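Local coordinates for subtilisin-like protein (Prochloron didemni, PDB 3ZXY) that probably acts as a serine endopeptidase of the subtilisin family, this chain being the protease domain of a longer protein, at residues I14-D20 with H51-A56; C25-L31 with A56-Q62; V33-L37 with R96-R100. The protein carries 1 engineered substitution. One frame throughout, in Å; residues are numbered along the deposited sequence. Where two conformers were deposited one is given.

Contact 1 of 3, residues I14-D20 with H51-A56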
loop_
_atom_site.group_PDB
_atom_site.type_symbol
_atom_site.label_atom_id
_atom_site.label_comp_id
_atom_site.label_asym_id
_atom_site.label_seq_id
_atom_site.Cartn_x
_atom_site.Cartn_y
_atom_site.Cartn_z
ATOM N N ILE A 14 -7.212 2.025 -2.746
ATOM C CA ILE A 14 -6.682 2.716 -1.582
ATOM C C ILE A 14 -7.789 2.661 -0.536
ATOM O O ILE A 14 -8.837 3.270 -0.712
ATOM C CB ILE A 14 -6.376 4.201 -1.887
ATOM C CG1 ILE A 14 -5.434 4.335 -3.085
ATOM C CG2 ILE A 14 -5.823 4.905 -0.640
ATOM C CD1 ILE A 14 -4.069 3.726 -2.874
ATOM N N LEU A 15 -7.545 1.937 0.559
ATOM C CA LEU A 15 -8.479 1.849 1.667
ATOM C C LEU A 15 -7.894 2.713 2.761
ATOM O O LEU A 15 -7.000 2.295 3.498
ATOM C CB LEU A 15 -8.632 0.402 2.138
ATOM C CG LEU A 15 -9.627 -0.448 1.340
ATOM C CD1 LEU A 15 -9.344 -0.492 -0.157
ATOM C CD2 LEU A 15 -9.640 -1.850 1.934
ATOM N N ASP A 16 -8.371 3.936 2.849
ATOM C CA ASP A 16 -7.758 4.912 3.724
ATOM C C ASP A 16 -8.818 5.934 4.119
ATOM O O ASP A 16 -10.010 5.630 4.154
ATOM C CB ASP A 16 -6.540 5.557 3.025
ATOM C CG ASP A 16 -5.460 5.968 4.007
ATOM O OD1 ASP A 16 -5.672 6.952 4.732
ATOM O OD2 ASP A 16 -4.403 5.297 4.075
ATOM N N GLY A 17 -8.384 7.137 4.429
ATOM C CA GLY A 17 -9.328 8.222 4.619
ATOM C C GLY A 17 -9.817 8.778 3.305
ATOM O O GLY A 17 -9.420 8.329 2.223
ATOM N N PRO A 18 -10.694 9.779 3.382
ATOM C CA PRO A 18 -11.120 10.473 2.184
ATOM C C PRO A 18 -9.944 11.029 1.396
ATOM O O PRO A 18 -8.928 11.437 1.981
ATOM C CB PRO A 18 -11.995 11.602 2.728
ATOM C CG PRO A 18 -12.461 11.115 4.044
ATOM C CD PRO A 18 -11.341 10.308 4.598
ATOM N N VAL A 19 -10.078 11.029 0.076
ATOM C CA VAL A 19 -9.048 11.574 -0.805
ATOM C C VAL A 19 -9.580 12.826 -1.489
ATOM O O VAL A 19 -10.653 12.804 -2.100
ATOM C CB VAL A 19 -8.629 10.530 -1.855
ATOM C CG1 VAL A 19 -7.654 11.119 -2.877
ATOM C CG2 VAL A 19 -8.013 9.323 -1.156
ATOM N N ASP A 20 -8.825 13.915 -1.396
ATOM C CA ASP A 20 -9.160 15.165 -2.077
ATOM C C ASP A 20 -8.806 15.019 -3.549
ATOM O O ASP A 20 -7.756 15.458 -3.981
ATOM C CB ASP A 20 -8.414 16.351 -1.452
ATOM C CG ASP A 20 -8.694 17.668 -2.162
ATOM O OD1 ASP A 20 -9.690 17.758 -2.920
ATOM O OD2 ASP A 20 -7.910 18.624 -1.969
ATOM N N HIS A 51 -4.457 11.980 5.732
ATOM C CA HIS A 51 -3.795 10.687 5.601
ATOM C C HIS A 51 -4.094 10.061 4.252
ATOM O O HIS A 51 -3.179 9.648 3.512
ATOM C CB HIS A 51 -4.275 9.807 6.758
ATOM C CG HIS A 51 -3.406 8.620 7.046
ATOM N ND1 HIS A 51 -3.601 7.432 6.444
ATOM C CD2 HIS A 51 -2.371 8.436 7.962
ATOM C CE1 HIS A 51 -2.714 6.542 6.913
ATOM N NE2 HIS A 51 -1.956 7.150 7.846
ATOM N N GLY A 52 -5.368 10.012 3.881
ATOM C CA GLY A 52 -5.779 9.367 2.642
ATOM C C GLY A 52 -5.322 10.113 1.402
ATOM O O GLY A 52 -4.894 9.495 0.430
ATOM N N THR A 53 -5.398 11.445 1.425
ATOM C CA THR A 53 -4.953 12.242 0.278
ATOM C C THR A 53 -3.449 12.068 0.059
ATOM O O THR A 53 -2.984 11.921 -1.089
ATOM C CB THR A 53 -5.302 13.723 0.485
ATOM O OG1 THR A 53 -6.724 13.848 0.669
ATOM C CG2 THR A 53 -4.844 14.586 -0.695
ATOM N N HIS A 54 -2.689 12.028 1.148
ATOM C CA HIS A 54 -1.248 11.844 1.063
ATOM C C HIS A 54 -0.929 10.478 0.498
ATOM O O HIS A 54 -0.175 10.357 -0.479
ATOM C CB HIS A 54 -0.636 12.016 2.438
ATOM C CG HIS A 54 0.848 12.228 2.423
ATOM N ND1 HIS A 54 1.721 11.220 2.193
ATOM C CD2 HIS A 54 1.611 13.374 2.621
ATOM C CE1 HIS A 54 2.975 11.692 2.266
ATOM N NE2 HIS A 54 2.915 13.007 2.513
ATOM N N VAL A 55 -1.517 9.431 1.083
ATOM C CA VAL A 55 -1.279 8.041 0.625
ATOM C C VAL A 55 -1.645 7.868 -0.861
ATOM O O VAL A 55 -0.869 7.304 -1.646
ATOM C CB VAL A 55 -2.051 7.032 1.521
ATOM C CG1 VAL A 55 -2.131 5.631 0.893
ATOM C CG2 VAL A 55 -1.410 6.955 2.899
ATOM N N ALA A 56 -2.800 8.382 -1.261
ATOM C CA ALA A 56 -3.242 8.237 -2.647
ATOM C C ALA A 56 -2.281 8.951 -3.580
ATOM O O ALA A 56 -1.967 8.422 -4.661
ATOM C CB ALA A 56 -4.662 8.754 -2.848
#

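Contact 2 of 3, residues C25-L31 with A56-Q62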
loop_
_atom_site.group_PDB
_atom_site.type_symbol
_atom_site.label_atom_id
_atom_site.label_comp_id
_atom_site.label_asym_id
_atom_site.label_seq_id
_atom_site.Cartn_x
_atom_site.Cartn_y
_atom_site.Cartn_z
ATOM N N CYS A 25 -2.460 17.562 -8.022
ATOM C CA CYS A 25 -1.643 16.400 -8.351
ATOM C C CYS A 25 -2.451 15.273 -8.979
ATOM O O CYS A 25 -1.877 14.411 -9.615
ATOM C CB CYS A 25 -0.836 15.879 -7.156
ATOM S SG CYS A 25 -1.764 14.863 -5.990
ATOM N N PHE A 26 -3.778 15.267 -8.821
ATOM C CA PHE A 26 -4.606 14.207 -9.396
ATOM C C PHE A 26 -5.208 14.532 -10.756
ATOM O O PHE A 26 -5.962 13.726 -11.290
ATOM C CB PHE A 26 -5.727 13.805 -8.436
ATOM C CG PHE A 26 -5.241 13.268 -7.124
ATOM C CD1 PHE A 26 -4.484 12.099 -7.070
ATOM C CD2 PHE A 26 -5.557 13.913 -5.932
ATOM C CE1 PHE A 26 -4.048 11.597 -5.866
ATOM C CE2 PHE A 26 -5.118 13.405 -4.723
ATOM C CZ PHE A 26 -4.370 12.243 -4.692
ATOM N N GLN A 27 -4.884 15.693 -11.318
ATOM C CA GLN A 27 -5.421 16.081 -12.610
ATOM C C GLN A 27 -4.783 15.195 -13.671
ATOM O O GLN A 27 -3.576 15.250 -13.897
ATOM C CB GLN A 27 -5.165 17.563 -12.885
ATOM C CG GLN A 27 -5.676 18.049 -14.231
ATOM C CD GLN A 27 -7.186 17.921 -14.398
ATOM O OE1 GLN A 27 -7.961 18.525 -13.655
ATOM N NE2 GLN A 27 -7.611 17.166 -15.415
ATOM N N GLY A 28 -5.595 14.359 -14.299
ATOM C CA GLY A 28 -5.077 13.373 -15.224
ATOM C C GLY A 28 -5.171 11.955 -14.711
ATOM O O GLY A 28 -5.049 11.020 -15.490
ATOM N N ALA A 29 -5.362 11.782 -13.404
ATOM C CA ALA A 29 -5.500 10.437 -12.824
ATOM C C ALA A 29 -6.883 9.857 -13.137
ATOM O O ALA A 29 -7.861 10.609 -13.271
ATOM C CB ALA A 29 -5.267 10.473 -11.324
ATOM N N ASP A 30 -6.958 8.533 -13.272
ATOM C CA ASP A 30 -8.225 7.823 -13.418
ATOM C C ASP A 30 -8.598 7.233 -12.058
ATOM O O ASP A 30 -8.133 6.154 -11.704
ATOM C CB ASP A 30 -8.138 6.717 -14.476
ATOM C CG ASP A 30 -9.489 6.055 -14.743
ATOM O OD1 ASP A 30 -10.426 6.250 -13.947
ATOM O OD2 ASP A 30 -9.629 5.342 -15.757
ATOM N N LEU A 31 -9.419 7.957 -11.304
ATOM C CA LEU A 31 -9.814 7.561 -9.952
ATOM C C LEU A 31 -11.321 7.382 -9.869
ATOM O O LEU A 31 -12.074 8.186 -10.421
ATOM C CB LEU A 31 -9.398 8.625 -8.949
ATOM C CG LEU A 31 -7.908 8.942 -8.914
ATOM C CD1 LEU A 31 -7.621 10.015 -7.882
ATOM C CD2 LEU A 31 -7.109 7.681 -8.645
ATOM N N ALA A 56 -2.800 8.382 -1.261
ATOM C CA ALA A 56 -3.242 8.237 -2.647
ATOM C C ALA A 56 -2.281 8.951 -3.580
ATOM O O ALA A 56 -1.967 8.422 -4.661
ATOM C CB ALA A 56 -4.662 8.754 -2.848
ATOM N N SER A 57 -1.768 10.105 -3.162
ATOM C CA SER A 57 -0.909 10.909 -4.038
ATOM C C SER A 57 0.426 10.217 -4.332
ATOM O O SER A 57 1.003 10.400 -5.400
ATOM C CB SER A 57 -0.695 12.308 -3.459
ATOM O OG SER A 57 0.131 12.317 -2.311
ATOM N N ILE A 58 0.912 9.420 -3.393
ATOM C CA ILE A 58 2.177 8.704 -3.576
ATOM C C ILE A 58 2.106 7.763 -4.770
ATOM O O ILE A 58 3.102 7.575 -5.488
ATOM C CB ILE A 58 2.584 7.961 -2.276
ATOM C CG1 ILE A 58 3.017 8.969 -1.216
ATOM C CG2 ILE A 58 3.715 6.967 -2.534
ATOM C CD1 ILE A 58 3.013 8.386 0.191
ATOM N N ILE A 59 0.932 7.181 -4.991
ATOM C CA ILE A 59 0.716 6.255 -6.105
ATOM C C ILE A 59 0.222 6.990 -7.345
ATOM O O ILE A 59 0.738 6.783 -8.439
ATOM C CB ILE A 59 -0.285 5.138 -5.717
ATOM C CG1 ILE A 59 0.235 4.403 -4.474
ATOM C CG2 ILE A 59 -0.531 4.175 -6.887
ATOM C CD1 ILE A 59 -0.746 3.420 -3.874
ATOM N N PHE A 60 -0.785 7.854 -7.188
ATOM C CA PHE A 60 -1.517 8.399 -8.341
ATOM C C PHE A 60 -1.221 9.843 -8.705
ATOM O O PHE A 60 -1.785 10.351 -9.677
ATOM C CB PHE A 60 -3.025 8.227 -8.135
ATOM C CG PHE A 60 -3.444 6.788 -8.035
ATOM C CD1 PHE A 60 -3.406 5.970 -9.170
ATOM C CD2 PHE A 60 -3.871 6.257 -6.831
ATOM C CE1 PHE A 60 -3.781 4.634 -9.093
ATOM C CE2 PHE A 60 -4.240 4.916 -6.762
ATOM C CZ PHE A 60 -4.186 4.126 -7.881
ATOM N N GLY A 61 -0.365 10.522 -7.953
ATOM C CA GLY A 61 0.045 11.867 -8.338
ATOM C C GLY A 61 0.610 11.865 -9.752
ATOM O O GLY A 61 1.312 10.936 -10.153
ATOM N N GLN A 62 0.311 12.903 -10.515
ATOM C CA GLN A 62 0.623 12.884 -11.934
ATOM C C GLN A 62 1.973 13.521 -12.244
ATOM O O GLN A 62 2.477 14.351 -11.498
ATOM C CB GLN A 62 -0.511 13.529 -12.706
ATOM C CG GLN A 62 -1.820 12.776 -12.559
ATOM C CD GLN A 62 -1.802 11.434 -13.262
ATOM O OE1 GLN A 62 -1.567 11.366 -14.474
ATOM N NE2 GLN A 62 -2.062 10.364 -12.514
#

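Contact 3 of 3, residues V33-L37 with R96-R100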
loop_
_atom_site.group_PDB
_atom_site.type_symbol
_atom_site.label_atom_id
_atom_site.label_comp_id
_atom_site.label_asym_id
_atom_site.label_seq_id
_atom_site.Cartn_x
_atom_site.Cartn_y
_atom_site.Cartn_z
ATOM N N VAL A 33 -14.287 6.709 -6.910
ATOM C CA VAL A 33 -14.611 6.616 -5.498
ATOM C C VAL A 33 -15.754 5.619 -5.326
ATOM O O VAL A 33 -16.787 5.703 -6.025
ATOM C CB VAL A 33 -15.010 7.983 -4.940
ATOM C CG1 VAL A 33 -15.441 7.849 -3.488
ATOM C CG2 VAL A 33 -13.857 8.962 -5.079
ATOM N N LEU A 34 -15.550 4.673 -4.412
ATOM C CA LEU A 34 -16.497 3.610 -4.115
ATOM C C LEU A 34 -17.013 3.802 -2.689
ATOM O O LEU A 34 -16.403 3.329 -1.725
ATOM C CB LEU A 34 -15.839 2.238 -4.256
ATOM C CG LEU A 34 -15.296 1.873 -5.638
ATOM C CD1 LEU A 34 -14.599 0.522 -5.593
ATOM C CD2 LEU A 34 -16.400 1.870 -6.679
ATOM N N PRO A 35 -18.134 4.515 -2.544
ATOM C CA PRO A 35 -18.653 4.747 -1.206
ATOM C C PRO A 35 -18.977 3.440 -0.523
ATOM O O PRO A 35 -19.615 2.562 -1.098
ATOM C CB PRO A 35 -19.922 5.568 -1.441
ATOM C CG PRO A 35 -19.789 6.121 -2.810
ATOM C CD PRO A 35 -18.966 5.144 -3.580
ATOM N N THR A 36 -18.504 3.306 0.698
ATOM C CA THR A 36 -18.837 2.150 1.467
ATOM C C THR A 36 -19.609 2.785 2.605
ATOM O O THR A 36 -20.572 3.496 2.308
ATOM C CB THR A 36 -17.566 1.319 1.684
ATOM O OG1 THR A 36 -17.043 1.041 0.375
ATOM C CG2 THR A 36 -17.864 -0.002 2.365
ATOM N N LEU A 37 -19.255 2.620 3.866
ATOM C CA LEU A 37 -20.112 3.169 4.921
ATOM C C LEU A 37 -19.592 4.495 5.485
ATOM O O LEU A 37 -20.387 5.318 5.960
ATOM C CB LEU A 37 -20.357 2.127 6.017
ATOM C CG LEU A 37 -21.463 1.128 5.642
ATOM C CD1 LEU A 37 -21.712 0.130 6.763
ATOM C CD2 LEU A 37 -22.760 1.845 5.284
ATOM N N ARG A 96 -15.124 -4.873 5.429
ATOM C CA ARG A 96 -16.106 -4.375 4.468
ATOM C C ARG A 96 -15.436 -3.650 3.298
ATOM O O ARG A 96 -15.829 -3.821 2.145
ATOM C CB ARG A 96 -17.091 -3.435 5.163
ATOM C CG ARG A 96 -18.225 -2.978 4.270
ATOM C CD ARG A 96 -19.194 -2.024 4.962
ATOM N NE ARG A 96 -19.755 -2.566 6.210
ATOM C CZ ARG A 96 -19.351 -2.246 7.443
ATOM N NH1 ARG A 96 -18.375 -1.363 7.645
ATOM N NH2 ARG A 96 -19.945 -2.808 8.497
ATOM N N GLY A 97 -14.424 -2.844 3.594
ATOM C CA GLY A 97 -13.701 -2.125 2.557
ATOM C C GLY A 97 -12.949 -3.079 1.647
ATOM O O GLY A 97 -12.866 -2.865 0.440
ATOM N N ILE A 98 -12.348 -4.105 2.240
ATOM C CA ILE A 98 -11.608 -5.101 1.471
ATOM C C ILE A 98 -12.553 -5.816 0.500
ATOM O O ILE A 98 -12.256 -5.945 -0.685
ATOM C CB ILE A 98 -10.906 -6.107 2.397
ATOM C CG1 ILE A 98 -9.731 -5.438 3.121
ATOM C CG2 ILE A 98 -10.435 -7.326 1.611
ATOM C CD1 ILE A 98 -9.154 -6.257 4.264
ATOM N N GLU A 99 -13.710 -6.253 0.986
ATOM C CA GLU A 99 -14.679 -6.915 0.099
ATOM C C GLU A 99 -15.145 -5.966 -1.024
ATOM O O GLU A 99 -15.309 -6.392 -2.175
ATOM C CB GLU A 99 -15.827 -7.525 0.943
ATOM C CG GLU A 99 -15.236 -8.546 1.918
ATOM C CD GLU A 99 -16.201 -9.443 2.661
ATOM O OE1 GLU A 99 -17.430 -9.402 2.424
ATOM O OE2 GLU A 99 -15.681 -10.226 3.503
ATOM N N ARG A 100 -15.343 -4.687 -0.707
ATOM C CA ARG A 100 -15.738 -3.684 -1.705
ATOM C C ARG A 100 -14.691 -3.629 -2.818
ATOM O O ARG A 100 -15.006 -3.620 -4.002
ATOM C CB ARG A 100 -15.861 -2.298 -1.040
ATOM C CG ARG A 100 -16.456 -1.191 -1.902
ATOM C CD ARG A 100 -17.977 -1.252 -1.944
ATOM N NE ARG A 100 -18.594 0.009 -2.390
ATOM C CZ ARG A 100 -18.936 0.320 -3.641
ATOM N NH1 ARG A 100 -18.769 -0.531 -4.646
ATOM N NH2 ARG A 100 -19.476 1.506 -3.890
#

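Contact 1 of 3, residues I14-D20 with H51-A56
His51 meets Asp16 edge-on: ring atom ND1 donates to OD1 of Asp16 over 2.7 Å in an almost straight bond (N-H...O angle 172°). CG of His51, anti to the backbone N (chi1 -162°), turns the ring toward Asp16. The bond uses the syn lone pair of OD1 and lies in the ring plane; carboxylate and imidazole are nearly coplanar, 23° apart. OD1 accepts a second time, from the backbone N of Gly17 at 2.7 Å on its anti side, so two donors fix the turn of the carboxylate. CG2 of Val55 lies against OD2 at 3.6 Å. This pairing suits the Asp-His half of a subtilisin charge relay, of which both are predicted members; the third position, Ala211, is an engineered alanine beside His51.

Farther along, the loop after strand 11-16 runs close over helix 47-60. The CA atoms of Gly17 and Gly52 come within 4.2 Å, and a side chain on Gly52 would collide with the carbonyl oxygens of Gly17 and Pro18. Thr53 OG1 accepts from the backbone N of Asp20 at 2.9 Å and is also bonded to Ser49 O, while the carboxylate of Asp20 turns to the backbone N atoms of Ala22 and Gly201. Both methyls of Val19 rest on Ala56 CB, each at 3.8 Å, and CG2 of Ile14 meets CG1 of Val55 at 4.1 Å. Polar pairs on either side of the Gly17-Gly52 approach thus tie the strand and its following loop to the helix, apolar contacts lie farther along it, and the hold on Asp16 OD1 probably keeps the imidazole in a defined orientation.

Contact 2 of 3, residues C25-L31 with A56-Q62
Ala56 brings its carbonyl carbon to the edge of the Phe26 ring, and its CB makes an apolar contact with CZ at 4.0 Å. CE1 of the same ring lies 3.7 Å from Ser57 CA, while SG of Cys25 sits over the centre of one face. Ser57 gives its CB to that sulfur, 3.8 Å from SG, and sends OG back to His54 O and across to Ala198 N. At Phe60 the helix ends against strand 30-33. CD2 of Leu31 stands over one face of the Phe60 ring in a CH-pi contact, 4.0 Å from the centroid, and CG2 of Ile59 covers the opposite face, so the ring is sandwiched between two methyls. Gly61 then leaves helical geometry, its CA making a CH...O contact with Cys25 O. That same oxygen accepts from Gln62 N at 2.8 Å, in its carbonyl plane. The Gln62 side chain folds back on itself, with chi2 at -70°, which lays CG against Gln27 O and brings NE2 alongside Ala29 CB. From there NE2 donates to Phe60 O at 2.9 Å and to Pro72 O. The type II turn from Phe26 to Ala29 packs against the Gln62 side chain, with Gly28 at its positive phi. Apolar burial near the helix thus gives way to amide bonding at its end, where Gln62 NE2 takes Phe60 O and Cys25 O binds Gln62 N.

Contact 3 of 3, residues V33-L37 with R96-R100
Arg100 reaches the loop after strand 30-33 by a bend at chi2 (81°), which carries its guanidinium up to Pro35. There NE and NH2 both donate to the single oxygen Pro35 O, each at 3.0 Å, a side-on grip in the guanidinium plane. Both nitrogens approach from the same face of the carbonyl, NE lying well above its plane. Leu34 CB lies 3.7 Å over the centre of one guanidinium face. Thr36 runs alongside the arginine stem, OG1 lying 3.2 Å from Arg100 CG; the same hydroxyl donates to Leu34 O. Its methyl CG2, anti to the backbone N (chi1 of OG1 -56°), lies 3.5 Å from Arg96 CD. In one of its two conformers Leu37 sets CD1 over the centre of the Arg96 guanidinium, a contact therefore doubtful, while NH1 of Arg96 is engaged by a salt bridge to Asp93. A leucine in place of Arg100 would probably leave Pro35 O without both of its donors and Leu34 without the flat group it packs on. This surface contact thus joins loop to helix 91-103 through apolar packing of Thr36 on Arg96 and, at Arg100, direct bonding to the backbone.

Contacts 1 and 2 follow one another along helix 47-60, sharing Ala56, their centres about 11 Å apart. Phe26 joins them directly, its ring touching Val19 and the backbone of Asp20, and Ile14 meets Ile59. The centre of contact 3 is about 13 Å from that of contact 1, whose Leu15 packs against Gly97 and Ile98, and about 19 Å from that of contact 2. Along the chain, the three first segments precede the three second ones, so all the contacts interleave. Strands 11-16 and 30-33 belong to one seven-stranded parallel sheet, with helix 47-60 packed beside it and helix 91-103 reached from the loop beyond strand 30-33. The predicted catalytic pair is thereby embedded in the subtilase framework.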